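PDB 6HUZ: coenzyme F420-dependent N(5),N(10)-methenyltetrahydromethanopterin reductase-related protein from Desulfurobacterium thermolithotrophum DSM 11699, which is HmdII, a bacterial [Fe]-hydrogenase paralog that binds the iron-guanylylpyridinol cofactor and uses tetrahydrofolate derivatives as substrates. Local coordinates for residues A[95-100]-A[125-130]; A[130-133]-A[137-140]. All coordinates share one frame; numbering follows the deposited sequence.

Contact 1 (A[95-100]-A[125-130]); sequences VTFKIA and NSYLQN. With FE9 (iron-guanylyl pyridinol cofactor), chain B.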
ATOM      1  N   VAL A  95     -17.708   6.502  22.825  1.00 49.48           N
ATOM      2  CA  VAL A  95     -18.488   7.743  22.964  1.00 51.23           C
ATOM      3  C   VAL A  95     -19.438   7.966  21.750  1.00 51.07           C
ATOM      4  O   VAL A  95     -20.605   8.301  21.953  1.00 51.58           O
ATOM      5  CB  VAL A  95     -17.577   8.971  23.200  1.00 55.13           C
ATOM      6  CG1 VAL A  95     -18.409  10.236  23.345  1.00 53.44           C
ATOM      7  CG2 VAL A  95     -16.684   8.771  24.425  1.00 56.24           C
ATOM      8  N   THR A  96     -18.918   7.780  20.507  1.00 43.82           N
ATOM      9  CA  THR A  96     -19.691   7.943  19.275  1.00 40.99           C
ATOM     10  C   THR A  96     -20.823   6.911  19.222  1.00 44.56           C
ATOM     11  O   THR A  96     -21.956   7.264  18.901  1.00 42.32           O
ATOM     12  CB  THR A  96     -18.767   7.867  18.055  1.00 45.25           C
ATOM     13  OG1 THR A  96     -17.783   8.901  18.163  1.00 38.81           O
ATOM     14  CG2 THR A  96     -19.521   8.029  16.741  1.00 46.72           C
ATOM     15  N   PHE A  97     -20.529   5.647  19.560  1.00 39.64           N
ATOM     16  CA  PHE A  97     -21.542   4.584  19.570  1.00 40.55           C
ATOM     17  C   PHE A  97     -22.661   4.922  20.536  1.00 46.50           C
ATOM     18  O   PHE A  97     -23.838   4.767  20.220  1.00 44.90           O
ATOM     19  CB  PHE A  97     -20.905   3.245  20.022  1.00 43.25           C
ATOM     20  CG  PHE A  97     -19.957   2.580  19.050  1.00 42.87           C
ATOM     21  CD1 PHE A  97     -20.150   2.684  17.682  1.00 44.39           C
ATOM     22  CD2 PHE A  97     -18.910   1.793  19.505  1.00 45.35           C
ATOM     23  CE1 PHE A  97     -19.296   2.048  16.790  1.00 44.51           C
ATOM     24  CE2 PHE A  97     -18.064   1.152  18.610  1.00 47.23           C
ATOM     25  CZ  PHE A  97     -18.258   1.287  17.255  1.00 43.48           C
ATOM     26  N   LYS A  98     -22.294   5.370  21.730  1.00 45.86           N
ATOM     27  CA  LYS A  98     -23.270   5.713  22.744  1.00 46.20           C
ATOM     28  C   LYS A  98     -24.234   6.785  22.242  1.00 49.02           C
ATOM     29  O   LYS A  98     -25.449   6.592  22.298  1.00 46.21           O
ATOM     30  CB  LYS A  98     -22.548   6.181  24.020  1.00 51.00           C
ATOM     31  CG  LYS A  98     -23.458   6.335  25.236  1.00 70.11           C
ATOM     32  CD  LYS A  98     -23.208   7.648  25.985  1.00 87.06           C
ATOM     33  CE  LYS A  98     -23.967   8.802  25.374  1.00 94.78           C
ATOM     34  NZ  LYS A  98     -23.508  10.118  25.889  1.00102.78           N
ATOM     35  N   ILE A  99     -23.695   7.909  21.745  1.00 48.31           N
ATOM     36  CA  ILE A  99     -24.517   9.020  21.254  1.00 46.41           C
ATOM     37  C   ILE A  99     -25.443   8.560  20.134  1.00 48.81           C
ATOM     38  O   ILE A  99     -26.641   8.845  20.176  1.00 47.11           O
ATOM     39  CB  ILE A  99     -23.620  10.212  20.798  1.00 48.12           C
ATOM     40  CG1 ILE A  99     -22.815  10.786  21.978  1.00 49.40           C
ATOM     41  CG2 ILE A  99     -24.453  11.317  20.160  1.00 45.31           C
ATOM     42  CD1 ILE A  99     -21.505  11.366  21.599  1.00 53.76           C
ATOM     43  N   ALA A 100     -24.891   7.855  19.122  1.00 41.98           N
ATOM     44  CA  ALA A 100     -25.687   7.375  17.992  1.00 38.60           C
ATOM     45  C   ALA A 100     -26.829   6.443  18.427  1.00 45.26           C
ATOM     46  O   ALA A 100     -27.939   6.535  17.912  1.00 43.53           O
ATOM     47  CB  ALA A 100     -24.785   6.660  17.009  1.00 38.44           C
ATOM     48  N   ASN A 125     -22.540   2.015  11.152  1.00 37.43           N
ATOM     49  CA  ASN A 125     -23.752   1.420  10.568  1.00 37.24           C
ATOM     50  C   ASN A 125     -23.894  -0.068  10.977  1.00 38.62           C
ATOM     51  O   ASN A 125     -24.998  -0.530  11.297  1.00 37.77           O
ATOM     52  CB  ASN A 125     -23.697   1.564   9.048  1.00 35.99           C
ATOM     53  CG  ASN A 125     -24.830   0.840   8.370  1.00 42.50           C
ATOM     54  OD1 ASN A 125     -24.672  -0.244   7.841  1.00 37.59           O
ATOM     55  ND2 ASN A 125     -25.996   1.422   8.391  1.00 36.51           N
ATOM     56  N   SER A 126     -22.766  -0.802  10.966  1.00 36.63           N
ATOM     57  CA  SER A 126     -22.726  -2.222  11.335  0.50 36.02           C
ATOM     58  C   SER A 126     -23.086  -2.379  12.816  1.00 41.78           C
ATOM     59  O   SER A 126     -23.923  -3.206  13.172  1.00 40.63           O
ATOM     60  CB  SER A 126     -21.342  -2.807  11.040  0.50 38.12           C
ATOM     61  OG  SER A 126     -21.265  -4.202  11.295  0.50 33.49           O
ATOM     62  N   TYR A 127     -22.466  -1.578  13.672  1.00 41.25           N
ATOM     63  CA  TYR A 127     -22.725  -1.626  15.111  1.00 42.93           C
ATOM     64  C   TYR A 127     -24.211  -1.397  15.439  1.00 45.79           C
ATOM     65  O   TYR A 127     -24.749  -2.001  16.374  1.00 45.69           O
ATOM     66  CB  TYR A 127     -21.918  -0.520  15.813  1.00 43.84           C
ATOM     67  CG  TYR A 127     -22.210  -0.425  17.295  1.00 49.33           C
ATOM     68  CD1 TYR A 127     -21.657  -1.333  18.191  1.00 52.64           C
ATOM     69  CD2 TYR A 127     -23.059   0.547  17.796  1.00 51.14           C
ATOM     70  CE1 TYR A 127     -21.927  -1.259  19.552  1.00 55.53           C
ATOM     71  CE2 TYR A 127     -23.333   0.635  19.158  1.00 53.47           C
ATOM     72  CZ  TYR A 127     -22.767  -0.273  20.032  1.00 61.72           C
ATOM     73  OH  TYR A 127     -23.030  -0.202  21.376  1.00 68.92           O
ATOM     74  N   LEU A 128     -24.881  -0.519  14.689  1.00 40.48           N
ATOM     75  CA  LEU A 128     -26.281  -0.220  14.980  1.00 41.12           C
ATOM     76  C   LEU A 128     -27.339  -1.148  14.367  1.00 44.54           C
ATOM     77  O   LEU A 128     -28.512  -0.872  14.540  1.00 44.71           O
ATOM     78  CB  LEU A 128     -26.563   1.236  14.579  1.00 40.49           C
ATOM     79  CG  LEU A 128     -25.804   2.292  15.389  1.00 44.72           C
ATOM     80  CD1 LEU A 128     -25.998   3.661  14.789  1.00 46.48           C
ATOM     81  CD2 LEU A 128     -26.245   2.298  16.858  1.00 45.88           C
ATOM     82  N   GLN A 129     -26.969  -2.241  13.696  1.00 42.74           N
ATOM     83  CA  GLN A 129     -27.989  -3.115  13.096  1.00 40.96           C
ATOM     84  C   GLN A 129     -29.071  -3.636  14.041  1.00 43.75           C
ATOM     85  O   GLN A 129     -30.246  -3.572  13.685  1.00 38.94           O
ATOM     86  CB  GLN A 129     -27.333  -4.292  12.338  1.00 42.89           C
ATOM     87  CG  GLN A 129     -26.634  -3.857  11.047  1.00 44.00           C
ATOM     88  CD  GLN A 129     -27.550  -3.147  10.070  1.00 51.11           C
ATOM     89  OE1 GLN A 129     -28.577  -3.678   9.640  1.00 49.00           O
ATOM     90  NE2 GLN A 129     -27.203  -1.934   9.692  1.00 43.13           N
ATOM     91  N   ASN A 130     -28.730  -4.160  15.225  1.00 41.87           N
ATOM     92  CA  ASN A 130     -29.794  -4.656  16.085  1.00 41.79           C
ATOM     93  C   ASN A 130     -30.673  -3.512  16.637  1.00 41.38           C
ATOM     94  O   ASN A 130     -31.875  -3.690  16.813  1.00 39.79           O
ATOM     95  CB  ASN A 130     -29.224  -5.500  17.220  1.00 49.77           C
ATOM     96  CG  ASN A 130     -30.293  -6.285  17.933  1.00 69.45           C
ATOM     97  OD1 ASN A 130     -31.138  -6.957  17.307  1.00 61.12           O
ATOM     98  ND2 ASN A 130     -30.292  -6.209  19.259  1.00 62.99           N
TER
HETATM   99  O2  FE9 B 401      -9.145  16.347  14.971  1.00 34.73           O
HETATM  100 FE   FE9 B 401     -10.978  15.851  12.364  1.00 38.83          FE
HETATM  101  C1F FE9 B 401     -11.063  17.680  12.400  1.00 43.65           C
HETATM  102  O1F FE9 B 401     -11.119  18.811  12.419  1.00 45.55           O
HETATM  103  C2F FE9 B 401     -10.833  15.935  10.536  1.00 42.29           C
HETATM  104  O2F FE9 B 401     -10.779  16.000   9.409  1.00 38.49           O
HETATM  105  C8  FE9 B 401     -12.862  15.578  12.297  1.00 36.75           C
HETATM  106  O18 FE9 B 401     -13.501  15.642  11.262  1.00 41.07           O
HETATM  107  C7  FE9 B 401     -13.580  15.254  13.597  1.00 36.62           C
HETATM  108  C6  FE9 B 401     -12.574  15.488  14.688  1.00 33.09           C
HETATM  109  N1  FE9 B 401     -11.261  15.802  14.299  1.00 36.67           N
HETATM  110  C5  FE9 B 401     -12.978  15.411  16.101  1.00 35.77           C
HETATM  111  C5M FE9 B 401     -14.388  15.029  16.451  1.00 28.74           C
HETATM  112  C4  FE9 B 401     -11.959  15.664  17.132  1.00 39.15           C
HETATM  113  C3  FE9 B 401     -10.567  15.989  16.714  1.00 37.50           C
HETATM  114  C3M FE9 B 401      -9.475  16.282  17.711  1.00 29.52           C
HETATM  115  C2  FE9 B 401     -10.259  16.062  15.236  1.00 32.60           C
HETATM  116  O3P FE9 B 401     -12.339  15.505  18.430  1.00 43.88           O
HETATM  117  P1  FE9 B 401     -12.678  16.734  19.422  1.00 36.62           P
HETATM  118  O1P FE9 B 401     -12.079  17.954  18.906  1.00 26.09           O
HETATM  119  O2P FE9 B 401     -11.946  16.409  20.828  1.00 34.30           O
HETATM  120  O5' FE9 B 401     -14.267  16.808  19.500  1.00 35.40           O
HETATM  121  C5' FE9 B 401     -15.047  15.840  20.184  1.00 33.42           C
HETATM  122  C4' FE9 B 401     -16.163  16.608  20.884  1.00 29.23           C
HETATM  123  O4' FE9 B 401     -17.092  15.690  21.448  1.00 33.96           O
HETATM  124  C1' FE9 B 401     -17.599  16.266  22.644  1.00 30.10           C
HETATM  125  C2' FE9 B 401     -16.383  16.921  23.264  1.00 41.09           C
HETATM  126  O2' FE9 B 401     -16.691  17.926  24.240  1.00 48.18           O
HETATM  127  C3' FE9 B 401     -15.662  17.473  22.040  1.00 33.67           C
HETATM  128  O3' FE9 B 401     -15.982  18.840  21.778  1.00 35.22           O
HETATM  129  N9A FE9 B 401     -18.273  15.230  23.449  1.00 33.44           N
HETATM  130  C4A FE9 B 401     -19.555  14.984  23.313  1.00 37.87           C
HETATM  131  N3A FE9 B 401     -20.532  15.561  22.577  1.00 39.37           N
HETATM  132  C2A FE9 B 401     -21.797  15.110  22.708  1.00 37.18           C
HETATM  133  N2A FE9 B 401     -22.736  15.686  21.925  1.00 37.80           N
HETATM  134  N1A FE9 B 401     -22.156  14.121  23.549  1.00 38.06           N
HETATM  135  C6A FE9 B 401     -21.276  13.519  24.370  1.00 35.53           C
HETATM  136  O6A FE9 B 401     -21.619  12.596  25.127  1.00 37.70           O
HETATM  137  C5A FE9 B 401     -19.871  13.921  24.276  1.00 37.77           C
HETATM  138  N7A FE9 B 401     -18.719  13.576  24.871  1.00 37.73           N
HETATM  139  C8A FE9 B 401     -17.753  14.379  24.355  1.00 31.54           C
HETATM  140  O   HOH W   1      -8.815  15.292  12.617  1.00 38.05           O
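Just behind the ring that Y127 lays on F97, the chain passes from one helix into the next, and there Q129 NE2 donates to N125 O at 3.1 Å. The bond is fairly straight at the hydrogen (162°), although the donor stands above the carbonyl plane and not on a lone pair. It spans L128, which has left the first helix and takes the N-cap position of the second.

Ahead of this junction the contact is aromatic. F97 and Y127 form a face-to-face stack with ring centroids 4.1 Å apart and planes 17° from parallel. The overlap is displaced: F97 CG sits over the middle of the tyrosine ring, while Y127 CG lies over the rim of the phenylalanine. The closest pair is F97 CD1 and Y127 CD2, at 3.6 Å. F97 also offers its CB, 4.2 Å from the Y127 ring centroid, as an off-centre CH-pi contact. With CG opposite the backbone nitrogen (chi1 176°), Y127 reaches across to F97, and its OH is hydrogen-bonded to E101 OE2, which helps fix the ring's position. An alanine replacing F97 would remove the stacked ring and probably leave that face of Y127 without its partner, the ring freer to turn about its bond to E101. Beside the stack, A100 CB meets L128 CD1 at 3.9 Å.

The same helical turns serve the cofactor: I99 CD1 lies 3.4 Å from N1A of the guanine, and K98 NZ makes a weak hydrogen bond to its O6A (3.2 Å).

In this Rossmann-like domain, helix 95-103 follows strand 84-87, where T96 and I99 rest on L87. F97 and A100 pack against L124 of helix 121-127, and L128 reaches F142 of strand 141-144.

Contact 2 (A[130-133]-A[137-140]); sequences NAIF and REDI
I132 meets the backbone of R137 with both its carbonyl and its side chain, and with E138 these residues account for most of the surface buried here. R137 N donates to I132 O over 3.2 Å, with an angle of 153° at the hydrogen and the donor tilted somewhat from the carbonyl plane. The bond joins residues five apart, a six-to-one closure that ties the end of the helix to the chain leaving it.

The I132 side chain works through one branch. CG2, opposite the backbone nitrogen, lies against the peptide that follows R137, 3.6 Å from R137 C, and next to E138 CG at 4.0 Å. E138 bends at chi2 (82°), which folds its carboxylate back toward the helix. There a water links the two segments, donating to F133 O at 2.7 Å and to E138 OE2 at 2.6 Å, so an acidic group and a helical carbonyl share one bridge without touching directly.

R137 shows how a residue can divide its roles: the backbone closes the helix while the side chain heads elsewhere. Its guanidinium takes the carboxylate of D139 side-on, NE to OD1 at 3.0 Å and NH2 to OD2 at the same length. Both bonds are nearly straight, use syn lone pairs and lie close to the guanidinium plane, so the two flat groups are held almost coplanar. I140 CD1 sits over the centre of one guanidinium face. A type I turn from R137 to I140 brings these side chains together.

R137 NH1 also bonds to L107 O, and D139 OD2 to N110 N. The loop between helix 129-135 and strand 141-144, the last strand at one side of the parallel sheet, is thereby joined to the segment leading into neighbouring strand 112-115.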
ATOM      1  N   ASN A 130     -28.730  -4.160  15.225  1.00 41.87           N
ATOM      2  CA  ASN A 130     -29.794  -4.656  16.085  1.00 41.79           C
ATOM      3  C   ASN A 130     -30.673  -3.512  16.637  1.00 41.38           C
ATOM      4  O   ASN A 130     -31.875  -3.690  16.813  1.00 39.79           O
ATOM      5  CB  ASN A 130     -29.224  -5.500  17.220  1.00 49.77           C
ATOM      6  CG  ASN A 130     -30.293  -6.285  17.933  1.00 69.45           C
ATOM      7  OD1 ASN A 130     -31.138  -6.957  17.307  1.00 61.12           O
ATOM      8  ND2 ASN A 130     -30.292  -6.209  19.259  1.00 62.99           N
ATOM      9  N   ALA A 131     -30.076  -2.351  16.899  1.00 40.51           N
ATOM     10  CA  ALA A 131     -30.825  -1.199  17.415  1.00 41.46           C
ATOM     11  C   ALA A 131     -31.824  -0.738  16.335  1.00 44.28           C
ATOM     12  O   ALA A 131     -32.956  -0.418  16.656  1.00 51.50           O
ATOM     13  CB  ALA A 131     -29.862  -0.077  17.779  1.00 41.68           C
ATOM     14  N   ILE A 132     -31.412  -0.734  15.068  1.00 41.85           N
ATOM     15  CA  ILE A 132     -32.282  -0.346  13.950  1.00 40.45           C
ATOM     16  C   ILE A 132     -33.437  -1.347  13.895  1.00 44.90           C
ATOM     17  O   ILE A 132     -34.586  -0.933  13.852  1.00 42.73           O
ATOM     18  CB  ILE A 132     -31.515  -0.286  12.615  1.00 41.12           C
ATOM     19  CG1 ILE A 132     -30.525   0.901  12.584  1.00 40.36           C
ATOM     20  CG2 ILE A 132     -32.469  -0.226  11.438  1.00 40.49           C
ATOM     21  CD1 ILE A 132     -29.234   0.670  11.591  1.00 41.09           C
ATOM     22  N   PHE A 133     -33.148  -2.668  13.900  1.00 43.59           N
ATOM     23  CA  PHE A 133     -34.243  -3.651  13.882  1.00 42.45           C
ATOM     24  C   PHE A 133     -35.229  -3.414  15.033  1.00 44.29           C
ATOM     25  O   PHE A 133     -36.435  -3.370  14.805  1.00 43.32           O
ATOM     26  CB  PHE A 133     -33.715  -5.088  13.978  1.00 42.35           C
ATOM     27  CG  PHE A 133     -34.794  -6.134  14.168  1.00 42.84           C
ATOM     28  CD1 PHE A 133     -35.641  -6.478  13.126  1.00 42.65           C
ATOM     29  CD2 PHE A 133     -34.917  -6.816  15.367  1.00 43.02           C
ATOM     30  CE1 PHE A 133     -36.608  -7.462  13.293  1.00 43.53           C
ATOM     31  CE2 PHE A 133     -35.910  -7.781  15.544  1.00 47.01           C
ATOM     32  CZ  PHE A 133     -36.761  -8.084  14.512  1.00 44.71           C
ATOM     33  N   ARG A 137     -36.105   1.643  12.784  1.00 46.42           N
ATOM     34  CA  ARG A 137     -35.485   2.808  12.125  1.00 44.55           C
ATOM     35  C   ARG A 137     -34.770   2.497  10.806  1.00 45.48           C
ATOM     36  O   ARG A 137     -33.713   3.069  10.517  1.00 41.59           O
ATOM     37  CB  ARG A 137     -34.521   3.509  13.109  1.00 40.59           C
ATOM     38  CG  ARG A 137     -35.235   4.235  14.278  1.00 43.92           C
ATOM     39  CD  ARG A 137     -36.612   4.822  13.985  1.00 51.92           C
ATOM     40  NE  ARG A 137     -36.601   5.883  12.973  1.00 55.56           N
ATOM     41  CZ  ARG A 137     -36.385   7.174  13.224  1.00 58.30           C
ATOM     42  NH1 ARG A 137     -36.138   7.587  14.458  1.00 47.79           N
ATOM     43  NH2 ARG A 137     -36.413   8.061  12.239  1.00 47.78           N
ATOM     44  N   GLU A 138     -35.366   1.640   9.979  1.00 43.38           N
ATOM     45  CA  GLU A 138     -34.772   1.284   8.686  1.00 45.41           C
ATOM     46  C   GLU A 138     -34.804   2.471   7.725  1.00 49.79           C
ATOM     47  O   GLU A 138     -34.241   2.392   6.644  1.00 48.47           O
ATOM     48  CB  GLU A 138     -35.519   0.104   8.063  1.00 47.92           C
ATOM     49  CG  GLU A 138     -35.308  -1.194   8.814  1.00 57.60           C
ATOM     50  CD  GLU A 138     -36.184  -1.384  10.037  1.00 67.87           C
ATOM     51  OE1 GLU A 138     -37.009  -0.492  10.350  1.00 49.66           O
ATOM     52  OE2 GLU A 138     -36.039  -2.442  10.689  1.00 58.22           O
ATOM     53  N   ASP A 139     -35.479   3.554   8.112  1.00 47.82           N
ATOM     54  CA  ASP A 139     -35.578   4.761   7.309  1.00 46.70           C
ATOM     55  C   ASP A 139     -34.357   5.643   7.531  1.00 47.27           C
ATOM     56  O   ASP A 139     -34.063   6.507   6.708  1.00 44.37           O
ATOM     57  CB  ASP A 139     -36.839   5.543   7.712  1.00 48.53           C
ATOM     58  CG  ASP A 139     -36.780   6.046   9.140  1.00 51.75           C
ATOM     59  OD1 ASP A 139     -36.747   5.205  10.068  1.00 50.15           O
ATOM     60  OD2 ASP A 139     -36.753   7.271   9.332  1.00 49.17           O
ATOM     61  N   ILE A 140     -33.659   5.457   8.654  1.00 43.05           N
ATOM     62  CA  ILE A 140     -32.492   6.280   8.936  1.00 42.09           C
ATOM     63  C   ILE A 140     -31.348   5.984   7.989  1.00 42.67           C
ATOM     64  O   ILE A 140     -30.995   4.823   7.770  1.00 37.49           O
ATOM     65  CB  ILE A 140     -32.050   6.168  10.412  1.00 43.52           C
ATOM     66  CG1 ILE A 140     -33.177   6.744  11.320  1.00 46.69           C
ATOM     67  CG2 ILE A 140     -30.721   6.902  10.627  1.00 37.99           C
ATOM     68  CD1 ILE A 140     -32.731   7.293  12.613  1.00 51.09           C
TER
HETATM   69  O   HOH W   2     -37.739  -3.352  12.442  1.00 45.94           O

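Overall arrangement
Contacts 1 and 2 follow one another along the chain, meeting at N130, and both draw on helix 129-135; their centres are 11 Å apart. Contact 1 sets the junction just before this helix, Y127 and L128, beside helix 95-103, whereas contact 2 ties its later turns to the turn before strand 141-144. The path leads outward, from about 17 to about 24 Å between contact centre and chain centre. Only contact 1 includes residues of the cofactor pocket: V95, K98 and I99 border the guanine end, well away from the metal, with I99 CD1 14.7 Å from the iron atom FE. Contact 2 belongs to the periphery of the same domain.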